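Local coordinates for stage III sporulation protein AB (Bacillus subtilis, PDB 6BS9) that is essential for spore formation and probably works as part of a secretion system assembled during sporulation, at residues Arg11-Ala16 against Thr48-Phe53; Ala22-Gly27 against Lys106-Ala111. All blocks are in the same frame, centred on the assembly; numbering follows the deposited sequence. Where two conformers were deposited one is given.

Contact 1 (Arg11-Ala16 against Thr48-Phe53); sequences RQLRAA and TLFSAF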
ATOM      1  N   ARG A  11       3.993   8.538  -2.666  1.00 32.20           N
ATOM      2  CA  ARG A  11       5.001   8.748  -1.641  1.00 34.50           C
ATOM      3  C   ARG A  11       4.524   8.259  -0.304  1.00 33.81           C
ATOM      4  O   ARG A  11       5.260   7.587   0.432  1.00 35.74           O
ATOM      5  CB  ARG A  11       5.363  10.239  -1.593  1.00 35.72           C
ATOM      6  CG  ARG A  11       6.605  10.579  -0.842  1.00 37.56           C
ATOM      7  CD  ARG A  11       6.905  12.062  -0.999  1.00 41.57           C
ATOM      8  NE  ARG A  11       5.838  12.911  -0.474  1.00 43.85           N
ATOM      9  CZ  ARG A  11       5.330  13.882  -1.225  1.00 44.93           C
ATOM     10  NH1 ARG A  11       4.384  14.622  -0.706  1.00 42.32           N
ATOM     11  NH2 ARG A  11       5.787  14.112  -2.508  1.00 42.39           N
ATOM     12  N   GLN A  12       3.285   8.607   0.017  1.00 35.67           N
ATOM     13  CA  GLN A  12       2.614   8.107   1.240  1.00 35.83           C
ATOM     14  C   GLN A  12       2.501   6.591   1.291  1.00 35.12           C
ATOM     15  O   GLN A  12       2.692   6.008   2.340  1.00 34.10           O
ATOM     16  CB  GLN A  12       1.174   8.678   1.306  1.00 38.27           C
ATOM     17  CG  GLN A  12       1.094  10.158   1.659  1.00 40.83           C
ATOM     18  CD  GLN A  12      -0.326  10.686   1.529  1.00 44.32           C
ATOM     19  OE1 GLN A  12      -1.112  10.280   0.681  1.00 41.40           O
ATOM     20  NE2 GLN A  12      -0.662  11.581   2.395  1.00 51.37           N
ATOM     21  N   LEU A  13       2.152   5.961   0.135  1.00 34.27           N
ATOM     22  CA  LEU A  13       2.070   4.509   0.057  1.00 32.11           C
ATOM     23  C   LEU A  13       3.435   3.846   0.296  1.00 32.11           C
ATOM     24  O   LEU A  13       3.525   2.870   1.031  1.00 30.88           O
ATOM     25  CB  LEU A  13       1.490   4.094  -1.271  1.00 32.63           C
ATOM     26  CG  LEU A  13      -0.019   4.294  -1.379  1.00 31.45           C
ATOM     27  CD1 LEU A  13      -0.420   4.240  -2.810  1.00 31.74           C
ATOM     28  CD2 LEU A  13      -0.777   3.257  -0.589  1.00 31.71           C
ATOM     29  N   ARG A  14       4.488   4.413  -0.273  0.50 31.57           N
ATOM     30  CA  ARG A  14       5.854   3.921  -0.056  0.50 30.19           C
ATOM     31  C   ARG A  14       6.231   3.997   1.427  0.50 31.80           C
ATOM     32  O   ARG A  14       6.871   3.090   1.941  0.50 34.56           O
ATOM     33  CB  ARG A  14       6.777   4.822  -0.889  0.50 29.82           C
ATOM     34  CG  ARG A  14       8.244   4.438  -1.155  0.50 29.49           C
ATOM     35  CD  ARG A  14       8.587   3.129  -1.871  0.50 29.31           C
ATOM     36  NE  ARG A  14       9.982   2.848  -1.587  0.50 29.99           N
ATOM     37  CZ  ARG A  14      10.454   2.551  -0.385  0.50 30.80           C
ATOM     38  NH1 ARG A  14       9.630   2.390   0.659  0.50 29.74           N
ATOM     39  NH2 ARG A  14      11.760   2.403  -0.251  0.50 30.81           N
ATOM     40  N   ALA A  15       5.839   5.069   2.122  1.00 31.03           N
ATOM     41  CA  ALA A  15       6.095   5.201   3.535  1.00 32.31           C
ATOM     42  C   ALA A  15       5.377   4.108   4.329  1.00 32.83           C
ATOM     43  O   ALA A  15       5.947   3.453   5.181  1.00 32.68           O
ATOM     44  CB  ALA A  15       5.670   6.598   4.030  1.00 34.43           C
ATOM     45  N   ALA A  16       4.082   3.993   4.092  1.00 31.13           N
ATOM     46  CA  ALA A  16       3.255   3.100   4.821  1.00 30.06           C
ATOM     47  C   ALA A  16       3.667   1.650   4.560  1.00 31.62           C
ATOM     48  O   ALA A  16       3.789   0.868   5.519  1.00 29.85           O
ATOM     49  CB  ALA A  16       1.814   3.306   4.375  1.00 32.25           C
ATOM     50  N   THR A  48      -7.443   5.770   4.642  1.00 34.96           N
ATOM     51  CA  THR A  48      -8.570   4.832   4.622  1.00 37.02           C
ATOM     52  C   THR A  48      -8.251   3.436   4.070  1.00 35.02           C
ATOM     53  O   THR A  48      -8.796   2.416   4.516  1.00 35.44           O
ATOM     54  CB  THR A  48      -9.752   5.435   3.853  1.00 39.69           C
ATOM     55  OG1 THR A  48     -10.089   6.672   4.486  1.00 41.62           O
ATOM     56  CG2 THR A  48     -10.974   4.520   3.987  1.00 44.77           C
ATOM     57  N   LEU A  49      -7.266   3.349   3.186  1.00 33.15           N
ATOM     58  CA  LEU A  49      -6.794   2.037   2.774  1.00 33.08           C
ATOM     59  C   LEU A  49      -6.333   1.243   4.007  1.00 32.40           C
ATOM     60  O   LEU A  49      -6.606   0.057   4.101  1.00 33.50           O
ATOM     61  CB  LEU A  49      -5.676   2.172   1.730  1.00 32.35           C
ATOM     62  CG  LEU A  49      -4.945   0.890   1.283  1.00 34.31           C
ATOM     63  CD1 LEU A  49      -5.845  -0.168   0.694  1.00 34.99           C
ATOM     64  CD2 LEU A  49      -3.917   1.264   0.240  1.00 34.51           C
ATOM     65  N   PHE A  50      -5.609   1.911   4.918  1.00 31.94           N
ATOM     66  CA  PHE A  50      -4.965   1.255   6.032  1.00 31.80           C
ATOM     67  C   PHE A  50      -5.911   0.997   7.186  1.00 33.32           C
ATOM     68  O   PHE A  50      -5.800  -0.065   7.825  1.00 32.12           O
ATOM     69  CB  PHE A  50      -3.662   1.990   6.467  1.00 31.96           C
ATOM     70  CG  PHE A  50      -2.613   1.893   5.416  1.00 32.44           C
ATOM     71  CD1 PHE A  50      -1.871   0.732   5.281  1.00 30.06           C
ATOM     72  CD2 PHE A  50      -2.583   2.850   4.390  1.00 32.48           C
ATOM     73  CE1 PHE A  50      -1.043   0.560   4.223  1.00 31.00           C
ATOM     74  CE2 PHE A  50      -1.701   2.711   3.348  1.00 34.24           C
ATOM     75  CZ  PHE A  50      -0.931   1.554   3.255  1.00 32.56           C
ATOM     76  N   SER A  51      -6.864   1.885   7.398  1.00 33.53           N
ATOM     77  CA  SER A  51      -7.916   1.599   8.401  1.00 36.49           C
ATOM     78  C   SER A  51      -8.883   0.513   7.926  1.00 36.11           C
ATOM     79  O   SER A  51      -9.234  -0.359   8.710  1.00 37.33           O
ATOM     80  CB  SER A  51      -8.701   2.891   8.865  1.00 36.08           C
ATOM     81  OG  SER A  51      -9.227   3.575   7.798  1.00 38.31           O
ATOM     82  N   ALA A  52      -9.264   0.547   6.656  1.00 34.69           N
ATOM     83  CA  ALA A  52     -10.043  -0.571   6.092  1.00 35.53           C
ATOM     84  C   ALA A  52      -9.340  -1.922   6.177  1.00 36.03           C
ATOM     85  O   ALA A  52      -9.982  -2.906   6.500  1.00 38.19           O
ATOM     86  CB  ALA A  52     -10.382  -0.287   4.668  1.00 33.88           C
ATOM     87  N   PHE A  53      -8.033  -1.950   5.907  1.00 35.18           N
ATOM     88  CA  PHE A  53      -7.249  -3.167   5.984  1.00 34.20           C
ATOM     89  C   PHE A  53      -7.236  -3.690   7.421  1.00 35.21           C
ATOM     90  O   PHE A  53      -7.485  -4.875   7.651  1.00 36.15           O
ATOM     91  CB  PHE A  53      -5.819  -2.872   5.521  1.00 34.64           C
ATOM     92  CG  PHE A  53      -4.893  -4.067   5.493  1.00 33.49           C
ATOM     93  CD1 PHE A  53      -5.293  -5.284   5.002  1.00 34.58           C
ATOM     94  CD2 PHE A  53      -3.590  -3.954   5.901  1.00 35.74           C
ATOM     95  CE1 PHE A  53      -4.407  -6.377   4.909  1.00 35.77           C
ATOM     96  CE2 PHE A  53      -2.670  -5.042   5.801  1.00 35.77           C
ATOM     97  CZ  PHE A  53      -3.089  -6.267   5.315  1.00 35.55           C
TER
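The Phe50 ring is met from three sides. Leu49, its chain neighbour, sets CG 4.2 Å above one face of the ring, displaced from the ring centre toward its perimeter. Leu13 CD2 comes in at the edge, near the ring plane, 4.1 Å from Phe50 CE2. Ala16 CB approaches obliquely and closest of all, 3.4 Å from Phe50 CZ, a tight fit for a methyl against an aromatic carbon. Phe50 CG lies beside the backbone N (chi1 -67°), which swings the far end of the ring out to helix 2-26. The same Leu13 CD2 also rests 3.8 Å from Leu49 CD2, the two leucines crossing at about a right angle. The ring thus helps bridge two segment axes that come no closer than 12.1 Å, and a leucine in its place would probably lose the contacts with Ala16 CB and Leu13 CD2, opening a gap there. No hydrogen bond crosses: this is apolar helix-helix packing in the buried core of an all-helical domain, filled by ring and leucines. The segments run broadly the same way, at 37°. Helix 31-41 adjoins both, Ile38 touching Ala16 and Ala39 touching Phe50, while helix 64-75 packs on Leu49 through Trp68 and Val75.

Contact 2 (Ala22-Gly27 against Lys106-Ala111); sequences AEIMYG and KHIKLA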
ATOM      1  N   ALA A  22       8.387  -3.904   7.478  1.00 36.05           N
ATOM      2  CA  ALA A  22       9.174  -4.158   8.698  1.00 35.64           C
ATOM      3  C   ALA A  22       8.409  -4.986   9.715  1.00 37.92           C
ATOM      4  O   ALA A  22       8.963  -5.885  10.354  1.00 37.89           O
ATOM      5  CB  ALA A  22       9.652  -2.848   9.289  1.00 35.12           C
ATOM      6  N   GLU A  23       7.130  -4.692   9.883  1.00 40.70           N
ATOM      7  CA  GLU A  23       6.337  -5.401  10.931  1.00 44.79           C
ATOM      8  C   GLU A  23       6.060  -6.833  10.547  1.00 42.87           C
ATOM      9  O   GLU A  23       6.088  -7.727  11.380  1.00 44.38           O
ATOM     10  CB  GLU A  23       5.001  -4.713  11.176  1.00 45.80           C
ATOM     11  CG  GLU A  23       5.122  -3.285  11.702  1.00 51.20           C
ATOM     12  CD  GLU A  23       5.586  -3.195  13.164  1.00 50.77           C
ATOM     13  OE1 GLU A  23       5.977  -2.111  13.628  1.00 56.76           O
ATOM     14  OE2 GLU A  23       5.679  -4.202  13.862  1.00 55.46           O
ATOM     15  N   ILE A  24       5.819  -7.053   9.268  1.00 39.98           N
ATOM     16  CA  ILE A  24       5.681  -8.411   8.767  1.00 39.34           C
ATOM     17  C   ILE A  24       6.977  -9.178   9.020  1.00 40.40           C
ATOM     18  O   ILE A  24       6.951 -10.264   9.549  1.00 43.78           O
ATOM     19  CB  ILE A  24       5.346  -8.373   7.269  1.00 38.48           C
ATOM     20  CG1 ILE A  24       3.943  -7.832   7.113  1.00 37.53           C
ATOM     21  CG2 ILE A  24       5.456  -9.767   6.650  1.00 40.77           C
ATOM     22  CD1 ILE A  24       3.596  -7.359   5.727  1.00 36.23           C
ATOM     23  N   MET A  25       8.102  -8.581   8.659  1.00 40.72           N
ATOM     24  CA  MET A  25       9.411  -9.263   8.698  1.00 45.17           C
ATOM     25  C   MET A  25       9.924  -9.521  10.114  1.00 43.77           C
ATOM     26  O   MET A  25      10.363 -10.617  10.424  1.00 38.53           O
ATOM     27  CB  MET A  25      10.406  -8.596   7.708  1.00 48.22           C
ATOM     28  CG  MET A  25       9.965  -8.741   6.224  1.00 56.17           C
ATOM     29  SD  MET A  25       9.703 -10.499   5.751  1.00 70.09           S
ATOM     30  CE  MET A  25       8.314 -10.524   4.580  1.00 65.03           C
ATOM     31  N   TYR A  26       9.813  -8.550  10.993  1.00 45.66           N
ATOM     32  CA  TYR A  26      10.495  -8.660  12.277  1.00 52.69           C
ATOM     33  C   TYR A  26       9.759  -8.028  13.401  1.00 56.19           C
ATOM     34  O   TYR A  26      10.250  -8.042  14.501  1.00 62.54           O
ATOM     35  CB  TYR A  26      12.024  -8.200  12.212  1.00 56.12           C
ATOM     36  CG  TYR A  26      12.384  -6.882  11.514  1.00 57.17           C
ATOM     37  CD1 TYR A  26      12.317  -5.667  12.189  1.00 56.54           C
ATOM     38  CD2 TYR A  26      12.824  -6.878  10.150  1.00 55.76           C
ATOM     39  CE1 TYR A  26      12.650  -4.488  11.551  1.00 59.12           C
ATOM     40  CE2 TYR A  26      13.145  -5.706   9.496  1.00 55.36           C
ATOM     41  CZ  TYR A  26      13.063  -4.509  10.204  1.00 61.38           C
ATOM     42  OH  TYR A  26      13.308  -3.301   9.597  1.00 69.11           O
ATOM     43  N   GLY A  27       8.589  -7.486  13.112  1.00 61.43           N
ATOM     44  CA  GLY A  27       7.666  -7.011  14.079  1.00 62.94           C
ATOM     45  C   GLY A  27       7.027  -7.975  15.009  1.00 58.82           C
ATOM     46  O   GLY A  27       6.815  -9.139  14.728  1.00 62.57           O
ATOM     47  N   LYS A 106      11.438 -10.295  -0.675  1.00 38.45           N
ATOM     48  CA  LYS A 106      11.916  -9.757  -1.925  1.00 36.13           C
ATOM     49  C   LYS A 106      10.763  -9.273  -2.780  1.00 33.64           C
ATOM     50  O   LYS A 106      10.910  -8.247  -3.454  1.00 30.87           O
ATOM     51  CB  LYS A 106      12.848 -10.762  -2.666  1.00 38.02           C
ATOM     52  CG  LYS A 106      14.061 -11.143  -1.845  1.00 38.70           C
ATOM     53  CD  LYS A 106      14.927  -9.905  -1.505  1.00 39.68           C
ATOM     54  CE  LYS A 106      16.130 -10.283  -0.643  1.00 42.32           C
ATOM     55  NZ  LYS A 106      16.922  -9.069  -0.335  1.00 45.29           N
ATOM     56  N   HIS A 107       9.613  -9.946  -2.721  1.00 33.39           N
ATOM     57  CA  HIS A 107       8.453  -9.451  -3.491  1.00 35.08           C
ATOM     58  C   HIS A 107       7.854  -8.170  -2.876  1.00 34.31           C
ATOM     59  O   HIS A 107       7.376  -7.301  -3.615  1.00 32.06           O
ATOM     60  CB  HIS A 107       7.408 -10.557  -3.735  1.00 36.32           C
ATOM     61  CG  HIS A 107       7.781 -11.501  -4.838  1.00 37.88           C
ATOM     62  ND1 HIS A 107       7.410 -11.287  -6.148  1.00 42.34           N
ATOM     63  CD2 HIS A 107       8.614 -12.557  -4.867  1.00 38.91           C
ATOM     64  CE1 HIS A 107       7.965 -12.197  -6.936  1.00 41.27           C
ATOM     65  NE2 HIS A 107       8.692 -12.991  -6.177  1.00 41.00           N
ATOM     66  N   ILE A 108       7.964  -8.007  -1.555  1.00 33.80           N
ATOM     67  CA  ILE A 108       7.570  -6.738  -0.931  1.00 33.80           C
ATOM     68  C   ILE A 108       8.492  -5.642  -1.348  1.00 32.50           C
ATOM     69  O   ILE A 108       8.035  -4.545  -1.736  1.00 31.16           O
ATOM     70  CB  ILE A 108       7.519  -6.784   0.591  1.00 35.18           C
ATOM     71  CG1 ILE A 108       6.433  -7.771   1.021  1.00 37.27           C
ATOM     72  CG2 ILE A 108       7.226  -5.383   1.132  1.00 32.90           C
ATOM     73  CD1 ILE A 108       6.299  -8.035   2.517  1.00 36.41           C
ATOM     74  N   LYS A 109       9.794  -5.934  -1.351  1.00 32.66           N
ATOM     75  CA  LYS A 109      10.769  -4.935  -1.837  1.00 31.61           C
ATOM     76  C   LYS A 109      10.472  -4.530  -3.278  1.00 32.13           C
ATOM     77  O   LYS A 109      10.570  -3.349  -3.626  1.00 33.71           O
ATOM     78  CB  LYS A 109      12.170  -5.485  -1.691  1.00 33.38           C
ATOM     79  CG  LYS A 109      13.252  -4.480  -2.014  1.00 32.73           C
ATOM     80  CD  LYS A 109      14.602  -5.122  -1.956  1.00 35.20           C
ATOM     81  CE  LYS A 109      15.763  -4.114  -2.130  1.00 36.21           C
ATOM     82  NZ  LYS A 109      17.101  -4.785  -2.056  1.00 35.39           N
ATOM     83  N   LEU A 110      10.094  -5.495  -4.123  1.00 32.35           N
ATOM     84  CA  LEU A 110       9.743  -5.198  -5.547  1.00 33.63           C
ATOM     85  C   LEU A 110       8.568  -4.254  -5.688  1.00 31.79           C
ATOM     86  O   LEU A 110       8.635  -3.321  -6.476  1.00 31.71           O
ATOM     87  CB  LEU A 110       9.395  -6.480  -6.304  1.00 34.02           C
ATOM     88  CG  LEU A 110       8.976  -6.401  -7.769  1.00 34.68           C
ATOM     89  CD1 LEU A 110       9.991  -5.687  -8.623  1.00 34.09           C
ATOM     90  CD2 LEU A 110       8.749  -7.794  -8.351  1.00 34.85           C
ATOM     91  N   ALA A 111       7.514  -4.493  -4.885  1.00 30.60           N
ATOM     92  CA  ALA A 111       6.423  -3.568  -4.796  1.00 30.61           C
ATOM     93  C   ALA A 111       6.868  -2.163  -4.443  1.00 30.10           C
ATOM     94  O   ALA A 111       6.501  -1.202  -5.116  1.00 33.90           O
ATOM     95  CB  ALA A 111       5.415  -4.045  -3.775  1.00 32.49           C
TER
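Near the C-terminal end of helix 2-26, Ile24 and Met25 meet Ile108 of helix 101-128, a helix-helix junction within an all-helical bundle. The whole contact turns on one methyl group. Ile108 CD1 lies 3.8 Å from Met25 CE, and the two side chains reach toward each other tip to tip. The same Ile108 CD1 is 4.3 Å from Ile24 CD1, a looser approach. At Ile108 CD1 the directions to the two partner methyls make about a right angle, so the isoleucine points into the angle formed by two consecutive residues of the facing helix.

Torsions explain the reach. Ile108 has CD1 extended away from its backbone (chi2 176°), which carries this methyl as far forward as the side chain allows. Met25 does the reverse: its chain is bent at chi2 (-56°) and again at chi3, and the bends bring CE round to Ile108. Such reach is needed, because even the nearest pair of CA atoms, those of Ile24 and Ile108, stand 10.0 Å apart. The buried surface is correspondingly small, 92 Å² in all, with Ile108 giving up more of it than either partner. Neither hydrogen bonds nor charges join the segments.

Other parts of the chain close in on this spot. Phe92 and Thr95 of helix 83-95 touch Ile108; Leu31 of helix 31-41 and the loop residue Leu96 touch Ile24. Gln104, one turn before Ile108, lies against both Ile24 and Met25, prolonging the contact along helix 101-128. The two segments run in roughly opposite directions, and the result is sparse apolar packing between two antiparallel helices, partly buried and centred about 12 Å from the centre of the chain, in an all-helical bundle.

Helix 2-26 is the element common to both contacts, and it shows how one long helix can serve several neighbours. Its Arg11-Ala16 part packs on helix 46-58, running broadly the same way, whereas its Ala22-Gly27 part packs on helix 101-128, running roughly against it. The centre of contact 1 lies about 5 Å from the centre of the chain and that of contact 2 about 12 Å, so the first belongs to the core and the second to a more peripheral zone. Their centres are about 15 Å apart and their nearest atoms about 6 Å, without touching. Because their segments alternate in sequence, the two contacts interlock early, middle and late parts of the chain.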